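Local coordinates for protein lipase 2 (Yarrowia lipolytica, PDB 4JEI) that probably hydrolyses the ester bonds of triacylglycerols as a lipase with the alpha/beta-hydrolase fold, at residues 90-95 with 284-289; 108-113 with 128-133; 222-227 with 242-247. The protein carries 2 engineered substitutions. All coordinates share one frame; numbering follows the deposited sequence.

Contact 1 lies at the probable active site: it holds His289, which with Ser162 and Asp230 has the geometry of a catalytic triad, and sets a surface helix beside it. Contact 3 is the buried one, in the central sheet, its centre about 19 Å from that of contact 1. The two touch where Asn288 O meets His227 ND1 at 2.6 Å, a probable hydrogen bond linking the end of strand 222-227 to helix 285-290. Contact 2 stands apart, fixing a loop to helix 127-150; its centre is about 23 Å from that of contact 1 and 20 Å from that of contact 3, with nearest atoms about 6 and 8 Å away respectively.

Contact 1: 90-95 with 284-289; sequences SLEDVI and NVIGNH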
ATOM      1  N   SER A  90      -6.271  15.451   2.925  1.00 68.09           N
ATOM      2  CA  SER A  90      -6.803  15.247   1.578  1.00 68.42           C
ATOM      3  C   SER A  90      -5.709  14.844   0.601  1.00 73.05           C
ATOM      4  O   SER A  90      -4.556  15.254   0.762  1.00 72.86           O
ATOM      5  CB  SER A  90      -7.542  16.489   1.087  1.00 72.32           C
ATOM      6  OG  SER A  90      -6.657  17.477   0.586  1.00 80.39           O
ATOM      7  N   LEU A  91      -6.075  14.034  -0.402  1.00 70.12           N
ATOM      8  CA  LEU A  91      -5.159  13.533  -1.424  1.00 69.82           C
ATOM      9  C   LEU A  91      -4.410  14.649  -2.135  1.00 74.74           C
ATOM     10  O   LEU A  91      -3.194  14.569  -2.248  1.00 74.36           O
ATOM     11  CB  LEU A  91      -5.878  12.599  -2.408  1.00 69.54           C
ATOM     12  CG  LEU A  91      -6.491  11.341  -1.787  1.00 73.51           C
ATOM     13  CD1 LEU A  91      -7.262  10.563  -2.795  1.00 73.31           C
ATOM     14  CD2 LEU A  91      -5.438  10.458  -1.156  1.00 75.62           C
ATOM     15  N   GLU A  92      -5.118  15.729  -2.505  1.00 72.29           N
ATOM     16  CA  GLU A  92      -4.568  16.921  -3.155  1.00 72.67           C
ATOM     17  C   GLU A  92      -3.437  17.577  -2.349  1.00 77.95           C
ATOM     18  O   GLU A  92      -2.330  17.697  -2.872  1.00 77.65           O
ATOM     19  CB  GLU A  92      -5.664  17.940  -3.555  1.00 74.12           C
ATOM     20  CG  GLU A  92      -6.959  17.907  -2.751  1.00 84.65           C
ATOM     21  CD  GLU A  92      -7.957  16.838  -3.160  1.00100.82           C
ATOM     22  OE1 GLU A  92      -8.067  15.818  -2.443  1.00 89.20           O
ATOM     23  OE2 GLU A  92      -8.619  17.016  -4.209  1.00 92.05           O
ATOM     24  N   ASP A  93      -3.685  17.912  -1.064  1.00 75.45           N
ATOM     25  CA  ASP A  93      -2.689  18.524  -0.169  1.00 75.79           C
ATOM     26  C   ASP A  93      -1.443  17.642   0.022  1.00 80.48           C
ATOM     27  O   ASP A  93      -0.337  18.167   0.164  1.00 80.05           O
ATOM     28  CB  ASP A  93      -3.307  18.859   1.206  1.00 77.64           C
ATOM     29  OD1 ASP A  93      -5.051  20.065   0.103  0.50 87.27           O
ATOM     30  OD2 ASP A  93      -5.240  19.752   2.271  0.50 92.14           O
ATOM     31  N   VAL A  94      -1.633  16.309   0.019  1.00 77.66           N
ATOM     32  CA  VAL A  94      -0.573  15.314   0.196  1.00 77.63           C
ATOM     33  C   VAL A  94       0.212  15.096  -1.111  1.00 82.25           C
ATOM     34  O   VAL A  94       1.441  15.183  -1.085  1.00 81.68           O
ATOM     35  CB  VAL A  94      -1.111  14.001   0.839  1.00 81.35           C
ATOM     36  CG1 VAL A  94      -0.045  12.908   0.892  1.00 81.03           C
ATOM     37  CG2 VAL A  94      -1.673  14.263   2.236  1.00 81.25           C
ATOM     38  N   ILE A  95      -0.493  14.830  -2.241  1.00 79.73           N
ATOM     39  CA  ILE A  95       0.115  14.605  -3.561  1.00 80.20           C
ATOM     40  C   ILE A  95       1.004  15.777  -3.956  1.00 85.48           C
ATOM     41  O   ILE A  95       2.173  15.548  -4.249  1.00 85.23           O
ATOM     42  CB  ILE A  95      -0.912  14.225  -4.675  1.00 83.47           C
ATOM     43  CG1 ILE A  95      -1.596  12.875  -4.375  1.00 83.84           C
ATOM     44  CG2 ILE A  95      -0.264  14.210  -6.079  1.00 84.37           C
ATOM     45  CD1 ILE A  95      -2.966  12.720  -5.042  1.00 92.20           C
ATOM     46  N   ASN A 284      -5.322  14.200 -15.787  1.00 71.57           N
ATOM     47  CA  ASN A 284      -6.206  14.045 -14.630  1.00 70.33           C
ATOM     48  C   ASN A 284      -5.417  13.466 -13.439  1.00 71.79           C
ATOM     49  O   ASN A 284      -5.587  12.298 -13.066  1.00 71.13           O
ATOM     50  CB  ASN A 284      -7.378  13.128 -14.990  1.00 71.64           C
ATOM     51  CG  ASN A 284      -8.338  13.713 -15.997  1.00 94.13           C
ATOM     52  OD1 ASN A 284      -8.648  14.902 -15.976  1.00 93.15           O
ATOM     53  ND2 ASN A 284      -8.867  12.875 -16.875  1.00 85.23           N
ATOM     54  N   VAL A 285      -4.528  14.303 -12.865  1.00 67.11           N
ATOM     55  CA  VAL A 285      -3.627  13.959 -11.759  1.00 66.09           C
ATOM     56  C   VAL A 285      -4.376  13.216 -10.660  1.00 67.98           C
ATOM     57  O   VAL A 285      -4.056  12.070 -10.400  1.00 67.44           O
ATOM     58  CB  VAL A 285      -2.834  15.184 -11.209  1.00 70.08           C
ATOM     59  CG1 VAL A 285      -1.844  14.765 -10.139  1.00 69.59           C
ATOM     60  CG2 VAL A 285      -2.092  15.906 -12.316  1.00 70.22           C
ATOM     61  N   ILE A 286      -5.414  13.840 -10.064  1.00 62.87           N
ATOM     62  CA  ILE A 286      -6.232  13.213  -9.011  1.00 61.80           C
ATOM     63  C   ILE A 286      -7.140  12.110  -9.559  1.00 64.03           C
ATOM     64  O   ILE A 286      -7.089  10.985  -9.063  1.00 63.66           O
ATOM     65  CB  ILE A 286      -6.969  14.243  -8.102  1.00 64.95           C
ATOM     66  CG1 ILE A 286      -5.952  15.203  -7.455  1.00 65.59           C
ATOM     67  CG2 ILE A 286      -7.808  13.540  -6.999  1.00 65.48           C
ATOM     68  CD1 ILE A 286      -6.504  16.495  -6.914  0.50 73.80           C
ATOM     69  N   GLY A 287      -7.889  12.424 -10.617  1.00 59.42           N
ATOM     70  CA  GLY A 287      -8.780  11.495 -11.308  1.00 58.54           C
ATOM     71  C   GLY A 287      -8.187  10.117 -11.529  1.00 60.60           C
ATOM     72  O   GLY A 287      -8.825   9.114 -11.203  1.00 60.63           O
ATOM     73  N   ASN A 288      -6.941  10.061 -12.039  1.00 55.08           N
ATOM     74  CA  ASN A 288      -6.222   8.811 -12.290  1.00 54.09           C
ATOM     75  C   ASN A 288      -5.742   8.102 -11.025  1.00 55.97           C
ATOM     76  O   ASN A 288      -5.603   6.884 -11.036  1.00 55.62           O
ATOM     77  CB  ASN A 288      -5.074   9.029 -13.260  1.00 55.76           C
ATOM     78  CG  ASN A 288      -5.517   9.280 -14.671  1.00 80.64           C
ATOM     79  OD1 ASN A 288      -6.269   8.495 -15.266  1.00 76.42           O
ATOM     80  ND2 ASN A 288      -5.028  10.361 -15.255  1.00 72.18           N
ATOM     81  N   HIS A 289      -5.505   8.851  -9.939  1.00 51.05           N
ATOM     82  CA  HIS A 289      -5.060   8.300  -8.658  1.00 50.04           C
ATOM     83  C   HIS A 289      -6.203   7.592  -7.905  1.00 53.83           C
ATOM     84  O   HIS A 289      -5.942   6.732  -7.066  1.00 53.19           O
ATOM     85  CB  HIS A 289      -4.429   9.415  -7.804  1.00 50.37           C
ATOM     86  CG  HIS A 289      -3.737   8.950  -6.559  1.00 53.38           C
ATOM     87  ND1 HIS A 289      -2.788   7.942  -6.585  1.00 54.85           N
ATOM     88  CD2 HIS A 289      -3.850   9.409  -5.293  1.00 54.99           C
ATOM     89  CE1 HIS A 289      -2.384   7.800  -5.333  1.00 54.26           C
ATOM     90  NE2 HIS A 289      -2.977   8.680  -4.527  1.00 54.73           N
TER
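Ile95 CD1 meets the imidazole of His289 at CD2, 3.4 Å away; the two side chains reach toward each other from opposite directions, and the methyl stands oblique to the ring. The isoleucine gets there because CG1 lies anti to its carbonyl carbon (chi1 -64°), which leaves CG2 on another side to face Val285 CG1 at 4.4 Å. Leu91, one helical turn earlier, sets CD1 at 4.4 Å from the same CD2 of His289, so two aliphatic methyls border one carbon of the imidazole. At the more exposed margin Glu92 and Ile286 cross at about a right angle. There Ile286 CD1 packs against the glutamate's CB at 3.8 Å and also approaches its carboxylate; no hydrogen bond joins the two segments.

The nitrogens of the His289 ring are held from elsewhere: ND1 bonds to Asp230 OD2 and NE2 to Ser162 OG, which fixes the rotation of the ring, while Val232 touches both His289 and Ile95. Ser90 is the N-cap of helix 91-99, its OG accepting a weak, long bond from Asp93 N (3.4 Å). The short helix axes run at 107° to each other and come no closer than 11.1 Å, a gap bridged by side chains alone. A helix following strand 80-87 and lying over a probable Ser-His-Asp triad is consistent with the lid of class 3 lipases.

Contact 2: 108-113 with 128-133; sequences FDLAAQ and GFIQSY. Engineered in segment 108-113: Gln113 (natural residue Asn).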
ATOM      1  N   PHE A 108      16.298   3.680   7.282  1.00 79.17           N
ATOM      2  CA  PHE A 108      15.081   3.091   7.821  1.00 79.03           C
ATOM      3  C   PHE A 108      15.157   2.582   9.267  1.00 83.37           C
ATOM      4  O   PHE A 108      14.151   2.668   9.975  1.00 82.78           O
ATOM      5  CB  PHE A 108      14.474   2.072   6.845  1.00 80.76           C
ATOM      6  CG  PHE A 108      13.100   1.606   7.242  1.00 82.25           C
ATOM      7  CD1 PHE A 108      12.851   0.266   7.494  1.00 85.24           C
ATOM      8  CD2 PHE A 108      12.063   2.516   7.426  1.00 84.32           C
ATOM      9  CE1 PHE A 108      11.591  -0.154   7.904  1.00 86.14           C
ATOM     10  CE2 PHE A 108      10.804   2.090   7.847  1.00 87.00           C
ATOM     11  CZ  PHE A 108      10.569   0.753   8.056  1.00 85.15           C
ATOM     12  N   ASP A 109      16.341   2.117   9.731  1.00 80.58           N
ATOM     13  CA  ASP A 109      16.517   1.636  11.113  1.00 80.75           C
ATOM     14  C   ASP A 109      16.313   2.728  12.189  1.00 84.90           C
ATOM     15  O   ASP A 109      16.376   2.448  13.388  1.00 84.43           O
ATOM     16  CB  ASP A 109      17.843   0.865  11.295  1.00 82.71           C
ATOM     17  CG  ASP A 109      19.136   1.656  11.150  1.00 92.05           C
ATOM     18  OD1 ASP A 109      19.071   2.906  11.084  1.00 92.39           O
ATOM     19  OD2 ASP A 109      20.215   1.027  11.114  1.00 97.41           O
ATOM     20  N   LEU A 110      16.054   3.970  11.738  1.00 81.86           N
ATOM     21  CA  LEU A 110      15.758   5.144  12.557  1.00 81.97           C
ATOM     22  C   LEU A 110      14.361   4.959  13.166  1.00 86.30           C
ATOM     23  O   LEU A 110      14.128   5.372  14.305  1.00 86.05           O
ATOM     24  CB  LEU A 110      15.780   6.392  11.652  1.00 82.05           C
ATOM     25  CG  LEU A 110      15.755   7.767  12.315  1.00 87.01           C
ATOM     26  CD1 LEU A 110      16.738   8.708  11.640  1.00 87.08           C
ATOM     27  CD2 LEU A 110      14.354   8.369  12.284  1.00 89.83           C
ATOM     28  N   ALA A 111      13.444   4.335  12.399  1.00 83.12           N
ATOM     29  CA  ALA A 111      12.059   4.059  12.777  1.00 83.09           C
ATOM     30  C   ALA A 111      11.949   3.000  13.883  1.00 87.20           C
ATOM     31  O   ALA A 111      12.827   2.139  14.009  1.00 86.66           O
ATOM     32  CB  ALA A 111      11.269   3.630  11.551  1.00 83.80           C
ATOM     33  N   ALA A 112      10.859   3.070  14.679  1.00 83.89           N
ATOM     34  CA  ALA A 112      10.574   2.154  15.790  1.00 83.76           C
ATOM     35  C   ALA A 112      10.368   0.711  15.324  1.00 86.74           C
ATOM     36  O   ALA A 112       9.817   0.484  14.247  1.00 85.82           O
ATOM     37  CB  ALA A 112       9.357   2.630  16.565  1.00 84.62           C
ATOM     38  N   GLN A 113      10.814  -0.254  16.150  1.00 83.33           N
ATOM     39  CA  GLN A 113      10.734  -1.704  15.926  1.00 83.16           C
ATOM     40  C   GLN A 113      11.560  -2.243  14.738  1.00 86.90           C
ATOM     41  O   GLN A 113      11.379  -3.392  14.326  1.00 86.28           O
ATOM     42  CB  GLN A 113       9.283  -2.231  15.956  1.00 84.41           C
ATOM     43  CG  GLN A 113       8.663  -2.266  17.353  1.00 95.42           C
ATOM     44  CD  GLN A 113       7.541  -3.274  17.500  0.50111.10           C
ATOM     45  OE1 GLN A 113       7.015  -3.831  16.529  0.50105.57           O
ATOM     46  NE2 GLN A 113       7.129  -3.509  18.735  0.50102.46           N
ATOM     47  N   GLY A 128       9.443  11.727   5.229  1.00 55.42           N
ATOM     48  CA  GLY A 128       8.025  11.953   5.471  1.00 54.81           C
ATOM     49  C   GLY A 128       7.277  10.656   5.682  1.00 57.59           C
ATOM     50  O   GLY A 128       6.495  10.533   6.630  1.00 57.38           O
ATOM     51  N   PHE A 129       7.561   9.658   4.824  1.00 52.86           N
ATOM     52  CA  PHE A 129       6.943   8.333   4.891  1.00 52.16           C
ATOM     53  C   PHE A 129       7.348   7.582   6.150  1.00 57.73           C
ATOM     54  O   PHE A 129       6.556   6.797   6.665  1.00 57.46           O
ATOM     55  CB  PHE A 129       7.192   7.512   3.613  1.00 53.14           C
ATOM     56  CG  PHE A 129       6.773   8.165   2.309  1.00 53.77           C
ATOM     57  CD1 PHE A 129       5.813   9.174   2.287  1.00 56.19           C
ATOM     58  CD2 PHE A 129       7.308   7.743   1.100  1.00 55.27           C
ATOM     59  CE1 PHE A 129       5.435   9.777   1.087  1.00 56.74           C
ATOM     60  CE2 PHE A 129       6.933   8.354  -0.099  1.00 57.78           C
ATOM     61  CZ  PHE A 129       6.005   9.370  -0.095  1.00 55.68           C
ATOM     62  N   ILE A 130       8.559   7.862   6.677  1.00 55.53           N
ATOM     63  CA  ILE A 130       9.042   7.299   7.939  1.00 56.02           C
ATOM     64  C   ILE A 130       8.140   7.820   9.072  1.00 60.21           C
ATOM     65  O   ILE A 130       7.713   7.022   9.904  1.00 59.53           O
ATOM     66  CB  ILE A 130      10.570   7.538   8.143  1.00 59.50           C
ATOM     67  CG1 ILE A 130      11.359   6.320   7.632  1.00 60.11           C
ATOM     68  CG2 ILE A 130      10.938   7.841   9.609  1.00 60.64           C
ATOM     69  CD1 ILE A 130      12.854   6.552   7.380  1.00 70.53           C
ATOM     70  N   GLN A 131       7.778   9.130   9.043  1.00 57.39           N
ATOM     71  CA  GLN A 131       6.857   9.727  10.017  1.00 57.53           C
ATOM     72  C   GLN A 131       5.464   9.115   9.855  1.00 61.74           C
ATOM     73  O   GLN A 131       4.798   8.868  10.865  1.00 61.51           O
ATOM     74  CB  GLN A 131       6.828  11.269   9.915  1.00 59.03           C
ATOM     75  CG  GLN A 131       5.749  12.005  10.760  1.00 75.78           C
ATOM     76  CD  GLN A 131       5.584  11.596  12.224  1.00 97.63           C
ATOM     77  OE1 GLN A 131       4.462  11.559  12.750  1.00 93.52           O
ATOM     78  NE2 GLN A 131       6.679  11.297  12.924  1.00 90.09           N
ATOM     79  N   SER A 132       5.050   8.817   8.597  1.00 58.19           N
ATOM     80  CA  SER A 132       3.778   8.155   8.312  1.00 57.80           C
ATOM     81  C   SER A 132       3.765   6.797   8.999  1.00 62.36           C
ATOM     82  O   SER A 132       2.832   6.527   9.749  1.00 61.89           O
ATOM     83  CB  SER A 132       3.546   8.016   6.813  1.00 60.66           C
ATOM     84  OG  SER A 132       3.349   9.290   6.226  1.00 67.42           O
ATOM     85  N   TYR A 133       4.850   5.997   8.836  1.00 59.80           N
ATOM     86  CA  TYR A 133       5.015   4.699   9.496  1.00 60.08           C
ATOM     87  C   TYR A 133       5.025   4.862  11.028  1.00 63.81           C
ATOM     88  O   TYR A 133       4.362   4.082  11.721  1.00 63.25           O
ATOM     89  CB  TYR A 133       6.286   3.953   9.021  1.00 61.71           C
ATOM     90  CG  TYR A 133       6.693   2.845   9.971  1.00 64.11           C
ATOM     91  CD1 TYR A 133       7.685   3.050  10.928  1.00 66.16           C
ATOM     92  CD2 TYR A 133       5.993   1.642  10.008  1.00 65.16           C
ATOM     93  CE1 TYR A 133       7.998   2.069  11.868  1.00 67.07           C
ATOM     94  CE2 TYR A 133       6.302   0.653  10.941  1.00 66.10           C
ATOM     95  CZ  TYR A 133       7.308   0.868  11.866  1.00 72.82           C
ATOM     96  OH  TYR A 133       7.611  -0.102  12.789  1.00 73.87           O
TER
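Tyr133 OH donates to Ala112 O at 2.7 Å, a bond from a helix side chain to a loop carbonyl. The hydroxyl meets that oxygen at a C=O...donor angle of 151°, tilted somewhat from the carbonyl plane, while the oxygen itself sits at the edge of the tyrosine ring, in its plane. With CG swung anti to the backbone N (chi1 162°), Tyr133 reaches away from its helix and runs alongside the loop, where Ala111 CB packs obliquely on it, 3.6 Å from CE1 of Tyr133.

Phe108 completes the aromatic part. It turns an edge toward the face of Tyr133 in a T-shaped pair, centroids 5.9 Å apart and planes at 62°. Another part of the Phe108 rim takes Ile130: CG1 of Ile130 lies near the ring plane, 3.9 Å from CD2 of Phe108. Leu110 CD2 adds a looser touch on Ile130 CG2 at 4.4 Å. The engineered Gln113 contributes little, its CB standing 4.2 Å from Tyr133 OH.

The loop follows strand 105-107, and Phe108 keeps a backbone bond to Cys123 near the partner strand 124-126, whose Val125 touches both Phe108 and Ile130. Helix 163-177 packs on the same two aromatic residues, Ile173 against Phe108 and Asn174 against Tyr133, so Tyr133, from helix 127-150, and Phe108, from the loop, meet next to helix 163-177, with strand 124-126 reaching Phe108 and Ile130.

Contact 3: 222-227 with 242-247; sequences LYRITH and QHCSGE
The guanidinium of Arg224 lies flat on the imidazole of His243, their centres 3.8 Å apart and their planes at 28°. The stack is offset: NH2 of Arg224 sits over the ring rim, 3.3 Å from CD2 of His243, and NE faces ND1 at an angle too poor for a hydrogen bond. His243 CB covers the same guanidinium face, while the carbonyl carbon of Ser245 lies at its edge, near the plane. This cluster stands beside the central sheet of the alpha/beta-hydrolase fold, where strand 222-227 runs parallel to strand 247-250.

A bend at chi3 (38°) carries the arginine's end off its strand to the histidine, which is pinned on its own account by a bond from NE2 to Pro233 O. With a methionine in place of Arg224, His243 would probably lose its flat partner, and the nearby carboxylate of Glu247 a compensating positive charge.

At the backbone the two segments join through a parallel bridge between Arg224 and Glu247. Arg224 N gives a weak bond to Gly246 O (3.3 Å), and Glu247 CA returns a CH...O contact to Arg224 O at 3.4 Å. The peptide before Gly246 is cis. Further along, Thr226 OG1 approaches Glu247 OE2 at a modelled separation too short to rest much on; the sounder bond to OE2 comes from Ser274 N. At the other end of the strand, Leu222 CD2 fits against Cys244, 3.9 Å from its SG.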
ATOM      1  N   LEU A 222       3.824  -9.668  -1.412  1.00 50.50           N
ATOM      2  CA  LEU A 222       3.940  -8.261  -1.780  1.00 49.94           C
ATOM      3  C   LEU A 222       3.327  -7.965  -3.133  1.00 52.76           C
ATOM      4  O   LEU A 222       3.635  -8.649  -4.114  1.00 52.16           O
ATOM      5  CB  LEU A 222       5.404  -7.792  -1.699  1.00 50.01           C
ATOM      6  CG  LEU A 222       5.719  -6.332  -2.049  1.00 54.91           C
ATOM      7  CD1 LEU A 222       5.076  -5.360  -1.067  1.00 55.20           C
ATOM      8  CD2 LEU A 222       7.200  -6.114  -2.068  1.00 57.31           C
ATOM      9  N   TYR A 223       2.447  -6.942  -3.169  1.00 48.31           N
ATOM     10  CA  TYR A 223       1.740  -6.486  -4.365  1.00 47.50           C
ATOM     11  C   TYR A 223       1.620  -4.973  -4.363  1.00 51.16           C
ATOM     12  O   TYR A 223       1.077  -4.386  -3.422  1.00 50.69           O
ATOM     13  CB  TYR A 223       0.340  -7.117  -4.464  1.00 48.37           C
ATOM     14  CG  TYR A 223       0.347  -8.619  -4.605  1.00 49.64           C
ATOM     15  CD1 TYR A 223       0.550  -9.225  -5.841  1.00 51.76           C
ATOM     16  CD2 TYR A 223       0.139  -9.445  -3.501  1.00 50.14           C
ATOM     17  CE1 TYR A 223       0.553 -10.609  -5.977  1.00 53.12           C
ATOM     18  CE2 TYR A 223       0.143 -10.832  -3.623  1.00 50.93           C
ATOM     19  CZ  TYR A 223       0.351 -11.409  -4.865  1.00 58.69           C
ATOM     20  OH  TYR A 223       0.346 -12.774  -5.001  1.00 61.74           O
ATOM     21  N   ARG A 224       2.140  -4.347  -5.421  1.00 47.68           N
ATOM     22  CA  ARG A 224       2.102  -2.910  -5.616  1.00 47.34           C
ATOM     23  C   ARG A 224       1.164  -2.621  -6.783  1.00 51.27           C
ATOM     24  O   ARG A 224       1.528  -2.850  -7.936  1.00 50.58           O
ATOM     25  CB  ARG A 224       3.513  -2.400  -5.911  1.00 47.46           C
ATOM     26  CG  ARG A 224       4.292  -1.935  -4.686  1.00 55.32           C
ATOM     27  CD  ARG A 224       5.669  -1.361  -5.028  1.00 54.88           C
ATOM     28  NE  ARG A 224       5.661  -0.562  -6.260  1.00 52.61           N
ATOM     29  CZ  ARG A 224       6.132  -0.990  -7.431  1.00 65.85           C
ATOM     30  NH1 ARG A 224       6.659  -2.195  -7.546  1.00 54.09           N
ATOM     31  NH2 ARG A 224       6.061  -0.203  -8.500  1.00 54.85           N
ATOM     32  N   ILE A 225      -0.067  -2.193  -6.490  1.00 48.03           N
ATOM     33  CA  ILE A 225      -1.050  -1.929  -7.543  1.00 47.74           C
ATOM     34  C   ILE A 225      -0.914  -0.508  -8.076  1.00 51.86           C
ATOM     35  O   ILE A 225      -0.951   0.452  -7.304  1.00 52.01           O
ATOM     36  CB  ILE A 225      -2.507  -2.335  -7.169  1.00 50.68           C
ATOM     37  CG1 ILE A 225      -2.564  -3.790  -6.650  1.00 50.75           C
ATOM     38  CG2 ILE A 225      -3.463  -2.151  -8.363  1.00 51.46           C
ATOM     39  CD1 ILE A 225      -3.820  -4.160  -5.930  1.00 56.37           C
ATOM     40  N   THR A 226      -0.702  -0.392  -9.397  1.00 48.19           N
ATOM     41  CA  THR A 226      -0.549   0.877 -10.107  1.00 47.81           C
ATOM     42  C   THR A 226      -1.603   0.975 -11.210  1.00 52.08           C
ATOM     43  O   THR A 226      -2.129  -0.048 -11.650  1.00 51.64           O
ATOM     44  CB  THR A 226       0.868   1.035 -10.645  1.00 52.78           C
ATOM     45  OG1 THR A 226       1.099   0.020 -11.612  1.00 52.81           O
ATOM     46  CG2 THR A 226       1.925   0.980  -9.553  1.00 50.38           C
ATOM     47  N   HIS A 227      -1.909   2.197 -11.657  1.00 49.14           N
ATOM     48  CA  HIS A 227      -2.931   2.449 -12.666  1.00 49.05           C
ATOM     49  C   HIS A 227      -2.430   3.408 -13.749  1.00 53.99           C
ATOM     50  O   HIS A 227      -1.612   4.282 -13.460  1.00 53.72           O
ATOM     51  CB  HIS A 227      -4.202   2.978 -11.961  1.00 49.49           C
ATOM     52  CG  HIS A 227      -5.248   3.563 -12.854  1.00 52.60           C
ATOM     53  ND1 HIS A 227      -5.660   4.871 -12.711  1.00 54.34           N
ATOM     54  CD2 HIS A 227      -5.941   2.996 -13.866  1.00 54.01           C
ATOM     55  CE1 HIS A 227      -6.580   5.064 -13.639  1.00 53.59           C
ATOM     56  NE2 HIS A 227      -6.780   3.965 -14.362  1.00 53.77           N
ATOM     57  N   GLN A 242      13.768   4.679  -5.943  1.00 56.84           N
ATOM     58  CA  GLN A 242      13.638   3.444  -6.709  1.00 56.11           C
ATOM     59  C   GLN A 242      12.608   2.512  -6.061  1.00 58.72           C
ATOM     60  O   GLN A 242      12.650   2.278  -4.849  1.00 58.47           O
ATOM     61  CB  GLN A 242      15.004   2.757  -6.777  1.00 57.45           C
ATOM     62  CG  GLN A 242      15.148   1.729  -7.881  1.00 70.19           C
ATOM     63  CD  GLN A 242      16.578   1.273  -7.968  1.00 87.56           C
ATOM     64  OE1 GLN A 242      16.912   0.131  -7.644  1.00 82.17           O
ATOM     65  NE2 GLN A 242      17.464   2.163  -8.402  1.00 79.10           N
ATOM     66  N   HIS A 243      11.670   2.004  -6.873  1.00 53.76           N
ATOM     67  CA  HIS A 243      10.628   1.083  -6.425  1.00 52.89           C
ATOM     68  C   HIS A 243      11.195  -0.301  -6.229  1.00 57.65           C
ATOM     69  O   HIS A 243      12.162  -0.681  -6.884  1.00 57.04           O
ATOM     70  CB  HIS A 243       9.511   0.967  -7.480  1.00 53.03           C
ATOM     71  CG  HIS A 243       8.346   1.879  -7.275  1.00 55.78           C
ATOM     72  ND1 HIS A 243       7.720   1.993  -6.047  1.00 57.28           N
ATOM     73  CD2 HIS A 243       7.690   2.649  -8.173  1.00 57.19           C
ATOM     74  CE1 HIS A 243       6.734   2.855  -6.228  1.00 56.55           C
ATOM     75  NE2 HIS A 243       6.672   3.269  -7.492  1.00 56.78           N
ATOM     76  N   CYS A 244      10.545  -1.075  -5.369  1.00 55.37           N
ATOM     77  CA  CYS A 244      10.855  -2.479  -5.178  1.00 55.87           C
ATOM     78  C   CYS A 244       9.950  -3.203  -6.189  1.00 61.70           C
ATOM     79  O   CYS A 244       9.036  -2.585  -6.735  1.00 61.90           O
ATOM     80  CB  CYS A 244      10.524  -2.893  -3.747  1.00 56.25           C
ATOM     81  SG  CYS A 244       8.763  -2.764  -3.321  0.75 60.01           S
ATOM     82  N   SER A 245      10.187  -4.495  -6.433  1.00 58.82           N
ATOM     83  CA  SER A 245       9.302  -5.319  -7.258  1.00 58.77           C
ATOM     84  C   SER A 245       8.163  -5.701  -6.259  1.00 63.19           C
ATOM     85  O   SER A 245       8.382  -5.552  -5.060  1.00 63.59           O
ATOM     86  CB  SER A 245      10.047  -6.564  -7.738  1.00 62.04           C
ATOM     87  OG  SER A 245      11.228  -6.219  -8.445  1.00 69.67           O
ATOM     88  N   GLY A 246       6.977  -6.143  -6.687  1.00 58.84           N
ATOM     89  CA  GLY A 246       6.524  -6.356  -8.052  1.00 58.04           C
ATOM     90  C   GLY A 246       5.201  -5.673  -8.297  1.00 60.05           C
ATOM     91  O   GLY A 246       4.240  -5.826  -7.532  1.00 59.81           O
ATOM     92  N   GLU A 247       5.169  -4.900  -9.373  1.00 54.82           N
ATOM     93  CA  GLU A 247       4.029  -4.121  -9.812  1.00 53.79           C
ATOM     94  C   GLU A 247       2.878  -4.984 -10.358  1.00 55.85           C
ATOM     95  O   GLU A 247       3.106  -6.042 -10.951  1.00 55.39           O
ATOM     96  CB  GLU A 247       4.520  -3.144 -10.881  1.00 55.06           C
ATOM     97  CG  GLU A 247       3.514  -2.108 -11.321  1.00 63.16           C
ATOM     98  CD  GLU A 247       3.989  -1.201 -12.435  1.00 80.18           C
ATOM     99  OE1 GLU A 247       5.155  -1.331 -12.877  1.00 73.00           O
ATOM    100  OE2 GLU A 247       3.172  -0.375 -12.891  1.00 73.07           O
TER